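Local coordinates for protein muconate cycloisomerase (Azorhizobium caulinodans, PDB 3MY9) that is a magnesium-binding member of the mandelate racemase/muconate lactonizing enzyme family, pairing an enolase-type N-terminal domain with a TIM-like barrel, at residues 130-136 with 315-321; 305-310 with 358-362; 266-271 with 293-299; 257-261 with 288-294. One frame throughout, in Å; residues are numbered along the deposited sequence.

Interactions 3 and 4 lie together on one side of the chain's centre. Interaction 1 touches both, and interaction 2 lies apart. Interaction 3 is a buried strand pair built on backbone bonds. Interaction 4 joins the two helices outside those strands, is only partly buried, and is wholly apolar. The two share Gly293 and Leu294. Interaction 1 is buried and rich in polar bonds, with an arginine donating to backbone carbonyls. It meets interaction 3 where Gly320 O lies 2.9 Å from Gly296 N. Interactions 1 and 2 use opposite ends of helix 305-316, their centres about 16 Å apart. Interaction 2 is buried and held by aliphatic packing.

Interaction 1: residues 130-136 with 315-321; sequences GRVRDRI and IAATPGI
The guanidinium of Arg133 is held by backbone carbonyls of 315-321. Its NH1 bonds Ile315 O at 2.9 Å and Thr318 O at 3.1 Å. Its NH2 donates to Pro319 O at 2.8 Å. All three oxygens lie close to the guanidinium plane, so they fix its rotation. Thr318 O is approached from above its carbonyl plane, and Ile321 N comes to that oxygen from the opposite face. Ile321 O lies over one face of the guanidinium, toward its rim, without bonding. The bend at chi3 (68°) turns the end of the Arg133 chain toward this group of oxygens.

Ala316 O takes two further donors. Val132 N reaches it at 2.8 Å in an almost straight bond (179°). Arg133 N is longer, at 3.3 Å, and more bent. Arg131 forms salt bridges to Asp134 OD1 through NH1 and to Asp354 OD1 through NH2. Asp134 OD1 also pairs with Arg86 of a second subunit.

The packing is aliphatic. Ile136 crosses Ile315 at about a right angle, with CD1 of Ile136 3.7 Å from CB of Ile315. Val132 CG1 rests 3.9 Å from Pro319 CB.

The guanidinium sits off the C-terminal end of helix 305-316, whose carbonyls would probably favour a positive charge. The contact ties this helix end to the lead-in of strand 135-142 in the enolase-type barrel.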
loop_
_atom_site.group_PDB
_atom_site.type_symbol
_atom_site.label_atom_id
_atom_site.label_comp_id
_atom_site.label_asym_id
_atom_site.label_seq_id
_atom_site.Cartn_x
_atom_site.Cartn_y
_atom_site.Cartn_z
ATOM N N GLY A 130 -16.189 -11.846 -35.724
ATOM C CA GLY A 130 -16.489 -11.023 -36.870
ATOM C C GLY A 130 -15.545 -9.842 -36.997
ATOM O O GLY A 130 -15.001 -9.366 -36.008
ATOM N N ARG A 131 -15.346 -9.395 -38.232
ATOM C CA ARG A 131 -14.612 -8.174 -38.519
ATOM C C ARG A 131 -15.243 -6.973 -37.849
ATOM O O ARG A 131 -16.466 -6.848 -37.792
ATOM C CB ARG A 131 -14.603 -7.849 -40.009
ATOM C CG ARG A 131 -13.842 -8.805 -40.905
ATOM C CD ARG A 131 -13.612 -8.158 -42.288
ATOM N NE ARG A 131 -12.768 -8.988 -43.156
ATOM C CZ ARG A 131 -12.316 -8.591 -44.346
ATOM N NH1 ARG A 131 -12.642 -7.389 -44.817
ATOM N NH2 ARG A 131 -11.534 -9.387 -45.071
ATOM N N VAL A 132 -14.361 -6.097 -37.368
ATOM C CA VAL A 132 -14.699 -4.796 -36.885
ATOM C C VAL A 132 -13.980 -3.721 -37.711
ATOM O O VAL A 132 -14.297 -2.545 -37.605
ATOM C CB VAL A 132 -14.330 -4.695 -35.400
ATOM C CG1 VAL A 132 -14.331 -3.277 -34.978
ATOM C CG2 VAL A 132 -15.354 -5.538 -34.570
ATOM N N ARG A 133 -13.039 -4.148 -38.557
ATOM C CA ARG A 133 -12.398 -3.269 -39.530
ATOM C C ARG A 133 -11.938 -4.049 -40.755
ATOM O O ARG A 133 -11.729 -5.257 -40.692
ATOM C CB ARG A 133 -11.210 -2.536 -38.874
ATOM C CG ARG A 133 -10.169 -3.470 -38.265
ATOM C CD ARG A 133 -9.020 -2.681 -37.677
ATOM N NE ARG A 133 -9.388 -1.894 -36.505
ATOM C CZ ARG A 133 -9.445 -2.348 -35.255
ATOM N NH1 ARG A 133 -9.149 -3.616 -34.955
ATOM N NH2 ARG A 133 -9.770 -1.513 -34.281
ATOM N N ASP A 134 -11.772 -3.333 -41.865
ATOM C CA ASP A 134 -11.405 -3.923 -43.155
ATOM C C ASP A 134 -9.982 -3.619 -43.639
ATOM O O ASP A 134 -9.502 -4.233 -44.607
ATOM C CB ASP A 134 -12.382 -3.410 -44.202
ATOM C CG ASP A 134 -13.823 -3.738 -43.856
ATOM O OD1 ASP A 134 -14.123 -4.916 -43.555
ATOM O OD2 ASP A 134 -14.646 -2.799 -43.872
ATOM N N ARG A 135 -9.354 -2.627 -42.992
ATOM C CA ARG A 135 -7.991 -2.195 -43.258
ATOM C C ARG A 135 -7.292 -2.008 -41.908
ATOM O O ARG A 135 -7.957 -1.775 -40.896
ATOM C CB ARG A 135 -7.996 -0.840 -43.988
ATOM C CG ARG A 135 -8.867 -0.768 -45.183
ATOM C CD ARG A 135 -8.967 0.635 -45.744
ATOM N NE ARG A 135 -9.626 0.639 -47.042
ATOM C CZ ARG A 135 -9.647 1.686 -47.871
ATOM N NH1 ARG A 135 -9.051 2.834 -47.538
ATOM N NH2 ARG A 135 -10.266 1.597 -49.032
ATOM N N ILE A 136 -5.966 -2.092 -41.885
ATOM C CA ILE A 136 -5.208 -1.900 -40.671
ATOM C C ILE A 136 -4.121 -0.856 -40.925
ATOM O O ILE A 136 -3.269 -1.067 -41.777
ATOM C CB ILE A 136 -4.513 -3.173 -40.206
ATOM C CG1 ILE A 136 -5.487 -4.359 -40.163
ATOM C CG2 ILE A 136 -3.896 -2.928 -38.821
ATOM C CD1 ILE A 136 -4.814 -5.699 -39.923
ATOM N N ILE A 315 -6.336 -8.980 -36.130
ATOM C CA ILE A 315 -6.494 -7.568 -35.868
ATOM C C ILE A 315 -7.824 -7.085 -36.426
ATOM O O ILE A 315 -8.506 -6.287 -35.801
ATOM C CB ILE A 315 -5.325 -6.746 -36.410
ATOM C CG1 ILE A 315 -4.025 -7.099 -35.660
ATOM C CG2 ILE A 315 -5.616 -5.244 -36.287
ATOM C CD1 ILE A 315 -2.755 -6.490 -36.321
ATOM N N ALA A 316 -8.225 -7.627 -37.572
ATOM C CA ALA A 316 -9.506 -7.310 -38.176
ATOM C C ALA A 316 -10.686 -7.559 -37.216
ATOM O O ALA A 316 -11.700 -6.845 -37.267
ATOM C CB ALA A 316 -9.674 -8.126 -39.451
ATOM N N ALA A 317 -10.538 -8.574 -36.366
ATOM C CA ALA A 317 -11.607 -9.055 -35.465
ATOM C C ALA A 317 -11.425 -8.612 -34.011
ATOM O O ALA A 317 -12.160 -9.076 -33.125
ATOM C CB ALA A 317 -11.651 -10.591 -35.516
ATOM N N THR A 318 -10.444 -7.749 -33.741
ATOM C CA THR A 318 -10.063 -7.430 -32.343
ATOM C C THR A 318 -10.019 -5.906 -32.176
ATOM O O THR A 318 -9.002 -5.282 -32.374
ATOM C CB THR A 318 -8.738 -8.083 -31.962
ATOM O OG1 THR A 318 -8.780 -9.475 -32.296
ATOM C CG2 THR A 318 -8.457 -7.941 -30.442
ATOM N N PRO A 319 -11.151 -5.304 -31.820
ATOM C CA PRO A 319 -11.317 -3.854 -31.929
ATOM C C PRO A 319 -10.332 -3.041 -31.083
ATOM O O PRO A 319 -9.935 -1.947 -31.499
ATOM C CB PRO A 319 -12.758 -3.624 -31.440
ATOM C CG PRO A 319 -13.113 -4.857 -30.654
ATOM C CD PRO A 319 -12.326 -5.973 -31.247
ATOM N N GLY A 320 -9.913 -3.586 -29.930
ATOM C CA GLY A 320 -8.969 -2.911 -29.041
ATOM C C GLY A 320 -7.564 -2.761 -29.630
ATOM O O GLY A 320 -6.770 -1.961 -29.145
ATOM N N ILE A 321 -7.247 -3.504 -30.682
ATOM C CA ILE A 321 -5.954 -3.328 -31.337
ATOM C C ILE A 321 -6.157 -2.230 -32.339
ATOM O O ILE A 321 -6.344 -2.482 -33.510
ATOM C CB ILE A 321 -5.419 -4.607 -31.994
ATOM C CG1 ILE A 321 -5.350 -5.729 -30.965
ATOM C CG2 ILE A 321 -4.050 -4.362 -32.630
ATOM C CD1 ILE A 321 -5.008 -7.096 -31.544
HETATM O O HOH W 1 -14.738 -9.557 -33.408
#

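Interaction 2: residues 305-310 with 358-362; sequences GIALAA and LGISI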
loop_
_atom_site.group_PDB
_atom_site.type_symbol
_atom_site.label_atom_id
_atom_site.label_comp_id
_atom_site.label_asym_id
_atom_site.label_seq_id
_atom_site.Cartn_x
_atom_site.Cartn_y
_atom_site.Cartn_z
ATOM N N GLY A 305 3.633 -14.795 -45.782
ATOM C CA GLY A 305 2.244 -14.539 -46.126
ATOM C C GLY A 305 1.236 -15.235 -45.241
ATOM O O GLY A 305 0.156 -14.701 -45.007
ATOM N N ILE A 306 1.594 -16.420 -44.754
ATOM C CA ILE A 306 0.683 -17.245 -43.973
ATOM C C ILE A 306 0.526 -16.677 -42.573
ATOM O O ILE A 306 -0.592 -16.541 -42.078
ATOM C CB ILE A 306 1.153 -18.714 -43.906
ATOM C CG1 ILE A 306 1.281 -19.296 -45.308
ATOM C CG2 ILE A 306 0.162 -19.549 -43.095
ATOM C CD1 ILE A 306 1.899 -20.674 -45.348
ATOM N N ALA A 307 1.641 -16.340 -41.935
ATOM C CA ALA A 307 1.615 -15.724 -40.611
ATOM C C ALA A 307 1.019 -14.311 -40.647
ATOM O O ALA A 307 0.369 -13.861 -39.685
ATOM C CB ALA A 307 3.030 -15.673 -40.032
ATOM N N LEU A 308 1.279 -13.602 -41.735
ATOM C CA LEU A 308 0.739 -12.267 -41.920
ATOM C C LEU A 308 -0.769 -12.313 -42.104
ATOM O O LEU A 308 -1.472 -11.463 -41.601
ATOM C CB LEU A 308 1.372 -11.609 -43.134
ATOM C CG LEU A 308 0.880 -10.207 -43.485
ATOM C CD1 LEU A 308 1.037 -9.274 -42.306
ATOM C CD2 LEU A 308 1.673 -9.723 -44.685
ATOM N N ALA A 309 -1.267 -13.299 -42.831
ATOM C CA ALA A 309 -2.721 -13.456 -43.024
ATOM C C ALA A 309 -3.377 -13.669 -41.657
ATOM O O ALA A 309 -4.385 -13.056 -41.327
ATOM C CB ALA A 309 -3.024 -14.639 -43.971
ATOM N N ALA A 310 -2.773 -14.534 -40.858
ATOM C CA ALA A 310 -3.278 -14.821 -39.513
ATOM C C ALA A 310 -3.327 -13.544 -38.663
ATOM O O ALA A 310 -4.332 -13.255 -38.014
ATOM C CB ALA A 310 -2.424 -15.906 -38.835
ATOM N N LEU A 358 -8.076 -18.275 -43.895
ATOM C CA LEU A 358 -7.093 -17.187 -43.830
ATOM C C LEU A 358 -7.250 -16.208 -45.004
ATOM O O LEU A 358 -6.832 -15.059 -44.909
ATOM C CB LEU A 358 -5.670 -17.739 -43.778
ATOM C CG LEU A 358 -5.277 -18.413 -42.461
ATOM C CD1 LEU A 358 -4.062 -19.313 -42.640
ATOM C CD2 LEU A 358 -5.046 -17.376 -41.369
ATOM N N GLY A 359 -7.865 -16.669 -46.090
ATOM C CA GLY A 359 -8.052 -15.872 -47.298
ATOM C C GLY A 359 -6.833 -15.833 -48.218
ATOM O O GLY A 359 -6.623 -14.848 -48.899
ATOM N N ILE A 360 -6.046 -16.911 -48.228
ATOM C CA ILE A 360 -4.825 -17.037 -49.046
ATOM C C ILE A 360 -4.841 -18.413 -49.709
ATOM O O ILE A 360 -5.548 -19.310 -49.250
ATOM C CB ILE A 360 -3.533 -16.908 -48.176
ATOM C CG1 ILE A 360 -3.358 -18.118 -47.246
ATOM C CG2 ILE A 360 -3.571 -15.650 -47.331
ATOM C CD1 ILE A 360 -2.157 -18.017 -46.339
ATOM N N SER A 361 -4.083 -18.584 -50.789
ATOM C CA SER A 361 -3.958 -19.890 -51.427
ATOM C C SER A 361 -2.502 -20.269 -51.659
ATOM O O SER A 361 -1.669 -19.411 -51.945
ATOM C CB SER A 361 -4.728 -19.917 -52.746
ATOM O OG SER A 361 -4.677 -18.646 -53.369
ATOM N N ILE A 362 -2.219 -21.566 -51.535
ATOM C CA ILE A 362 -0.884 -22.117 -51.737
ATOM C C ILE A 362 -0.952 -23.422 -52.511
ATOM O O ILE A 362 -1.500 -24.404 -52.013
ATOM C CB ILE A 362 -0.195 -22.435 -50.410
ATOM C CG1 ILE A 362 0.023 -21.155 -49.601
ATOM C CG2 ILE A 362 1.126 -23.175 -50.680
ATOM C CD1 ILE A 362 0.642 -21.387 -48.262
#
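Ile306 on helix 305-316 meets two isoleucines of the irregular segment 358-362, crossing each at about a right angle. The contact lies where a helix of the enolase-type barrel meets the C-terminal chain and the N-terminal domain. The segment it packs against leads from strand 349-351 to helix 364-370.

Ile360 comes in with its CD1 over the start of the helix, 3.8 Å from both CA and CG1 of Ile306. Its CG1 branch sits between the backbone N and the carbonyl carbon (chi1 69°). This leaves CG2 turned to the next helical turn, near Ala309.

Leu358 approaches one turn further along. Its CD2 lies against the helix backbone, 3.6 Å from Ala310 CA. Its CB touches Ala309 CB at 4.1 Å. The small alanines let the leucine and the isoleucine come close to the helix surface.

Met110 of helix 102-120 packs on Ile306, Ala310 and Leu358, and Trp51 of strand 49-54 on Ile306 and Ile362, so both segments face the N-terminal part of the chain. Gln313 NE2, further along helix 305-316, donates to Leu358 O. The methyl ends of Ile306 and Ile362 also meet, though their exact spacing is doubtful. Ile360 CG2 lies 3.6 Å from Ala309 CB.

Interaction 3: residues 266-271 with 293-299; sequences ADAISV and GLPGYGG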
loop_
_atom_site.group_PDB
_atom_site.type_symbol
_atom_site.label_atom_id
_atom_site.label_comp_id
_atom_site.label_asym_id
_atom_site.label_seq_id
_atom_site.Cartn_x
_atom_site.Cartn_y
_atom_site.Cartn_z
ATOM N N ALA A 266 2.376 0.762 -18.009
ATOM C CA ALA A 266 2.266 1.158 -19.433
ATOM C C ALA A 266 0.854 1.655 -19.739
ATOM O O ALA A 266 -0.046 1.320 -19.041
ATOM C CB ALA A 266 2.620 0.001 -20.380
ATOM N N ASP A 267 0.703 2.432 -20.805
ATOM C CA ASP A 267 -0.574 2.968 -21.224
ATOM C C ASP A 267 -1.155 2.216 -22.430
ATOM O O ASP A 267 -2.293 2.486 -22.819
ATOM C CB ASP A 267 -0.413 4.451 -21.589
ATOM C CG ASP A 267 0.220 5.252 -20.475
ATOM O OD1 ASP A 267 -0.416 5.388 -19.423
ATOM O OD2 ASP A 267 1.381 5.691 -20.624
ATOM N N ALA A 268 -0.367 1.318 -23.026
ATOM C CA ALA A 268 -0.729 0.590 -24.275
ATOM C C ALA A 268 0.238 -0.581 -24.375
ATOM O O ALA A 268 1.294 -0.558 -23.739
ATOM C CB ALA A 268 -0.597 1.490 -25.530
ATOM N N ILE A 269 -0.152 -1.627 -25.100
ATOM C CA ILE A 269 0.693 -2.807 -25.243
ATOM C C ILE A 269 0.772 -3.220 -26.711
ATOM O O ILE A 269 -0.162 -3.000 -27.474
ATOM C CB ILE A 269 0.181 -3.983 -24.410
ATOM C CG1 ILE A 269 -1.173 -4.484 -24.942
ATOM C CG2 ILE A 269 0.092 -3.626 -22.906
ATOM C CD1 ILE A 269 -1.642 -5.705 -24.282
ATOM N N SER A 270 1.886 -3.804 -27.125
ATOM C CA SER A 270 1.935 -4.431 -28.449
ATOM C C SER A 270 1.619 -5.900 -28.271
ATOM O O SER A 270 2.172 -6.540 -27.400
ATOM C CB SER A 270 3.305 -4.277 -29.083
ATOM O OG SER A 270 4.269 -4.769 -28.171
ATOM N N VAL A 271 0.720 -6.414 -29.098
ATOM C CA VAL A 271 0.271 -7.793 -29.026
ATOM C C VAL A 271 1.067 -8.615 -30.041
ATOM O O VAL A 271 1.083 -8.305 -31.234
ATOM C CB VAL A 271 -1.244 -7.935 -29.353
ATOM C CG1 VAL A 271 -2.057 -6.898 -28.631
ATOM C CG2 VAL A 271 -1.475 -7.781 -30.823
ATOM N N GLY A 293 -8.364 -0.241 -20.115
ATOM C CA GLY A 293 -8.209 0.997 -20.858
ATOM C C GLY A 293 -6.872 1.109 -21.551
ATOM O O GLY A 293 -6.413 2.212 -21.798
ATOM N N LEU A 294 -6.241 -0.019 -21.870
ATOM C CA LEU A 294 -4.946 -0.013 -22.571
ATOM C C LEU A 294 -5.156 -0.436 -24.025
ATOM O O LEU A 294 -5.524 -1.572 -24.275
ATOM C CB LEU A 294 -3.942 -0.944 -21.883
ATOM C CG LEU A 294 -3.699 -0.794 -20.349
ATOM C CD1 LEU A 294 -2.542 -1.711 -19.959
ATOM C CD2 LEU A 294 -3.351 0.607 -19.933
ATOM N N PRO A 295 -4.986 0.486 -24.992
ATOM C CA PRO A 295 -5.066 0.063 -26.398
ATOM C C PRO A 295 -3.893 -0.865 -26.812
ATOM O O PRO A 295 -2.799 -0.826 -26.251
ATOM C CB PRO A 295 -4.990 1.376 -27.199
ATOM C CG PRO A 295 -5.084 2.457 -26.224
ATOM C CD PRO A 295 -4.771 1.934 -24.855
ATOM N N GLY A 296 -4.173 -1.712 -27.791
ATOM C CA GLY A 296 -3.193 -2.579 -28.350
ATOM C C GLY A 296 -2.694 -2.095 -29.689
ATOM O O GLY A 296 -3.399 -1.393 -30.458
ATOM N N TYR A 297 -1.465 -2.504 -29.952
ATOM C CA TYR A 297 -0.773 -2.253 -31.196
ATOM C C TYR A 297 -0.391 -3.628 -31.740
ATOM O O TYR A 297 -0.017 -4.497 -30.977
ATOM C CB TYR A 297 0.442 -1.409 -30.861
ATOM C CG TYR A 297 1.400 -1.119 -31.991
ATOM C CD1 TYR A 297 0.958 -0.509 -33.156
ATOM C CD2 TYR A 297 2.766 -1.393 -31.865
ATOM C CE1 TYR A 297 1.815 -0.220 -34.178
ATOM C CE2 TYR A 297 3.656 -1.090 -32.916
ATOM C CZ TYR A 297 3.167 -0.493 -34.052
ATOM O OH TYR A 297 3.997 -0.157 -35.091
ATOM N N GLY A 298 -0.493 -3.826 -33.051
ATOM C CA GLY A 298 -0.226 -5.130 -33.660
ATOM C C GLY A 298 1.231 -5.548 -33.677
ATOM O O GLY A 298 1.548 -6.715 -33.955
ATOM N N GLY A 299 2.134 -4.624 -33.370
ATOM C CA GLY A 299 3.529 -4.965 -33.147
ATOM C C GLY A 299 4.203 -5.204 -34.473
ATOM O O GLY A 299 3.798 -4.626 -35.500
HETATM O O HOH W 2 -4.176 3.908 -21.657
#
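The Tyr297 ring meets Ser270 obliquely, with its CD2 4.0 Å from Ser270 CB. Over one face of the ring lies the backbone N of Gly299, offset toward the rim. Phe221 packs on the ring edge-to-face, and Tyr297 OH is hydrogen-bonded to Glu326 OE1. The Tyr297 side chain leaves the sheet on the same face as that of Ser270. With CG anti to the backbone N (chi1 175°), the ring then leads away from the strand pair.

The two segments are neighbouring parallel strands of the barrel, 268-270 and 296-297. Helix 279-292 lies between them in the chain, so they form a beta-alpha-beta crossover.

Three backbone bonds alternate across the pair. Ile269 N donates to Pro295 O at 3.0 Å. Tyr297 N donates to Ile269 O at 2.8 Å. Val271 N donates to Tyr297 O at 2.8 Å, close to the line of the C=O bond (176°).

At the start of the pair, Leu294 lays CD2 3.5 Å from Ala266 O and near Asp267 O. Ala268 and Pro295 pack together, and Phe205 of a third subunit touches both.

Asp267 OD2 accepts from Ile245 N. Ser270 OG makes a weak hydrogen bond to OD1 of Asp248, a magnesium ligand. At the N-terminal end of the pair, one water donates to Asp267 O at 2.6 Å and to Gly293 O at 2.8 Å.

Interaction 4: residues 257-261 with 288-294; sequences LMEVV and IADTAGL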
loop_
_atom_site.group_PDB
_atom_site.type_symbol
_atom_site.label_atom_id
_atom_site.label_comp_id
_atom_site.label_asym_id
_atom_site.label_seq_id
_atom_site.Cartn_x
_atom_site.Cartn_y
_atom_site.Cartn_z
ATOM N N LEU A 257 0.497 -8.864 -18.626
ATOM C CA LEU A 257 -0.425 -7.765 -18.754
ATOM C C LEU A 257 -1.081 -7.483 -17.410
ATOM O O LEU A 257 -1.137 -6.335 -17.008
ATOM C CB LEU A 257 -1.468 -8.022 -19.838
ATOM C CG LEU A 257 -2.535 -6.921 -20.021
ATOM C CD1 LEU A 257 -1.906 -5.565 -20.367
ATOM C CD2 LEU A 257 -3.519 -7.354 -21.085
ATOM N N MET A 258 -1.525 -8.510 -16.689
ATOM C CA MET A 258 -2.099 -8.272 -15.351
ATOM C C MET A 258 -1.141 -7.547 -14.410
ATOM O O MET A 258 -1.564 -6.708 -13.615
ATOM C CB MET A 258 -2.633 -9.557 -14.685
ATOM C CG MET A 258 -3.953 -10.060 -15.324
ATOM S SD MET A 258 -5.496 -9.055 -15.204
ATOM C CE MET A 258 -4.996 -7.430 -14.754
ATOM N N GLU A 259 0.152 -7.844 -14.515
ATOM C CA GLU A 259 1.143 -7.141 -13.693
ATOM C C GLU A 259 1.386 -5.708 -14.192
ATOM O O GLU A 259 1.572 -4.795 -13.395
ATOM C CB GLU A 259 2.437 -7.926 -13.647
ATOM C CG GLU A 259 3.404 -7.410 -12.598
ATOM C CD GLU A 259 2.887 -7.569 -11.156
ATOM O OE1 GLU A 259 2.116 -8.505 -10.839
ATOM O OE2 GLU A 259 3.267 -6.728 -10.328
ATOM N N VAL A 260 1.388 -5.514 -15.505
ATOM C CA VAL A 260 1.512 -4.195 -16.069
ATOM C C VAL A 260 0.327 -3.324 -15.579
ATOM O O VAL A 260 0.529 -2.180 -15.194
ATOM C CB VAL A 260 1.602 -4.259 -17.615
ATOM C CG1 VAL A 260 1.367 -2.910 -18.284
ATOM C CG2 VAL A 260 2.967 -4.871 -18.046
ATOM N N VAL A 261 -0.896 -3.860 -15.618
ATOM C CA VAL A 261 -2.060 -3.111 -15.169
ATOM C C VAL A 261 -1.925 -2.786 -13.695
ATOM O O VAL A 261 -2.113 -1.661 -13.298
ATOM C CB VAL A 261 -3.362 -3.877 -15.412
ATOM C CG1 VAL A 261 -4.560 -3.157 -14.803
ATOM C CG2 VAL A 261 -3.554 -4.120 -16.910
ATOM N N ILE A 288 -8.589 -8.259 -21.319
ATOM C CA ILE A 288 -8.018 -7.664 -20.145
ATOM C C ILE A 288 -7.656 -6.192 -20.415
ATOM O O ILE A 288 -7.988 -5.319 -19.617
ATOM C CB ILE A 288 -6.761 -8.387 -19.669
ATOM C CG1 ILE A 288 -7.082 -9.816 -19.254
ATOM C CG2 ILE A 288 -6.137 -7.638 -18.492
ATOM C CD1 ILE A 288 -5.885 -10.688 -19.198
ATOM N N ALA A 289 -6.985 -5.954 -21.540
ATOM C CA ALA A 289 -6.479 -4.660 -21.887
ATOM C C ALA A 289 -7.622 -3.656 -22.127
ATOM O O ALA A 289 -7.513 -2.520 -21.694
ATOM C CB ALA A 289 -5.530 -4.752 -23.121
ATOM N N ASP A 290 -8.689 -4.078 -22.814
ATOM C CA ASP A 290 -9.887 -3.237 -23.034
ATOM C C ASP A 290 -10.530 -2.825 -21.706
ATOM O O ASP A 290 -10.856 -1.665 -21.501
ATOM C CB ASP A 290 -10.960 -3.970 -23.898
ATOM C CG ASP A 290 -10.551 -4.125 -25.354
ATOM O OD1 ASP A 290 -9.497 -3.559 -25.761
ATOM O OD2 ASP A 290 -11.274 -4.845 -26.100
ATOM N N THR A 291 -10.719 -3.787 -20.806
ATOM C CA THR A 291 -11.249 -3.482 -19.492
ATOM C C THR A 291 -10.347 -2.479 -18.767
ATOM O O THR A 291 -10.828 -1.544 -18.140
ATOM C CB THR A 291 -11.442 -4.762 -18.653
ATOM O OG1 THR A 291 -12.206 -5.698 -19.415
ATOM C CG2 THR A 291 -12.191 -4.451 -17.358
ATOM N N ALA A 292 -9.040 -2.635 -18.913
ATOM C CA ALA A 292 -8.078 -1.768 -18.234
ATOM C C ALA A 292 -7.816 -0.440 -18.930
ATOM O O ALA A 292 -7.117 0.387 -18.378
ATOM C CB ALA A 292 -6.747 -2.480 -18.022
ATOM N N GLY A 293 -8.364 -0.241 -20.115
ATOM C CA GLY A 293 -8.209 0.997 -20.858
ATOM C C GLY A 293 -6.872 1.109 -21.551
ATOM O O GLY A 293 -6.413 2.212 -21.798
ATOM N N LEU A 294 -6.241 -0.019 -21.870
ATOM C CA LEU A 294 -4.946 -0.013 -22.571
ATOM C C LEU A 294 -5.156 -0.436 -24.025
ATOM O O LEU A 294 -5.524 -1.572 -24.275
ATOM C CB LEU A 294 -3.942 -0.944 -21.883
ATOM C CG LEU A 294 -3.699 -0.794 -20.349
ATOM C CD1 LEU A 294 -2.542 -1.711 -19.959
ATOM C CD2 LEU A 294 -3.351 0.607 -19.933
#
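Leu257 points toward the neighbouring, nearly parallel helix and slides past Ile288 in the opposite direction. Its CG is anti to the backbone N (chi1 178°), which carries CD2 to 3.7 Å from Ile288 CB and 3.9 Å from Ala289 CB. The other methyl, CD1, lies 3.9 Å from Leu294 CD1.

Met258 follows at the flank. Its bent chain brings SD alongside, 3.6 Å from Ile288 CG2. Val260 touches only lightly, with CG1 near Leu294 CD1. Val261 closes the row one turn on. Its CG2 is 3.8 Å from Ala292 CB and 4.0 Å from Leu294 CD1.

The axes of segments 257-261 and 288-292 are 10.6 Å apart at closest and 12° from parallel, as for adjacent outer helices of a TIM-like barrel. Gly293 ends the second helix in a Schellman motif, after which Leu294 turns its side chain back to the first. In the assembly, Ile288 packs on Ile288 of a second subunit, and Met258 on Thr291 of that subunit.

The contact has aliphatic groups and one thioether but no polar bond between the segments. Its hold therefore rests on shape fit and the burial of apolar surface.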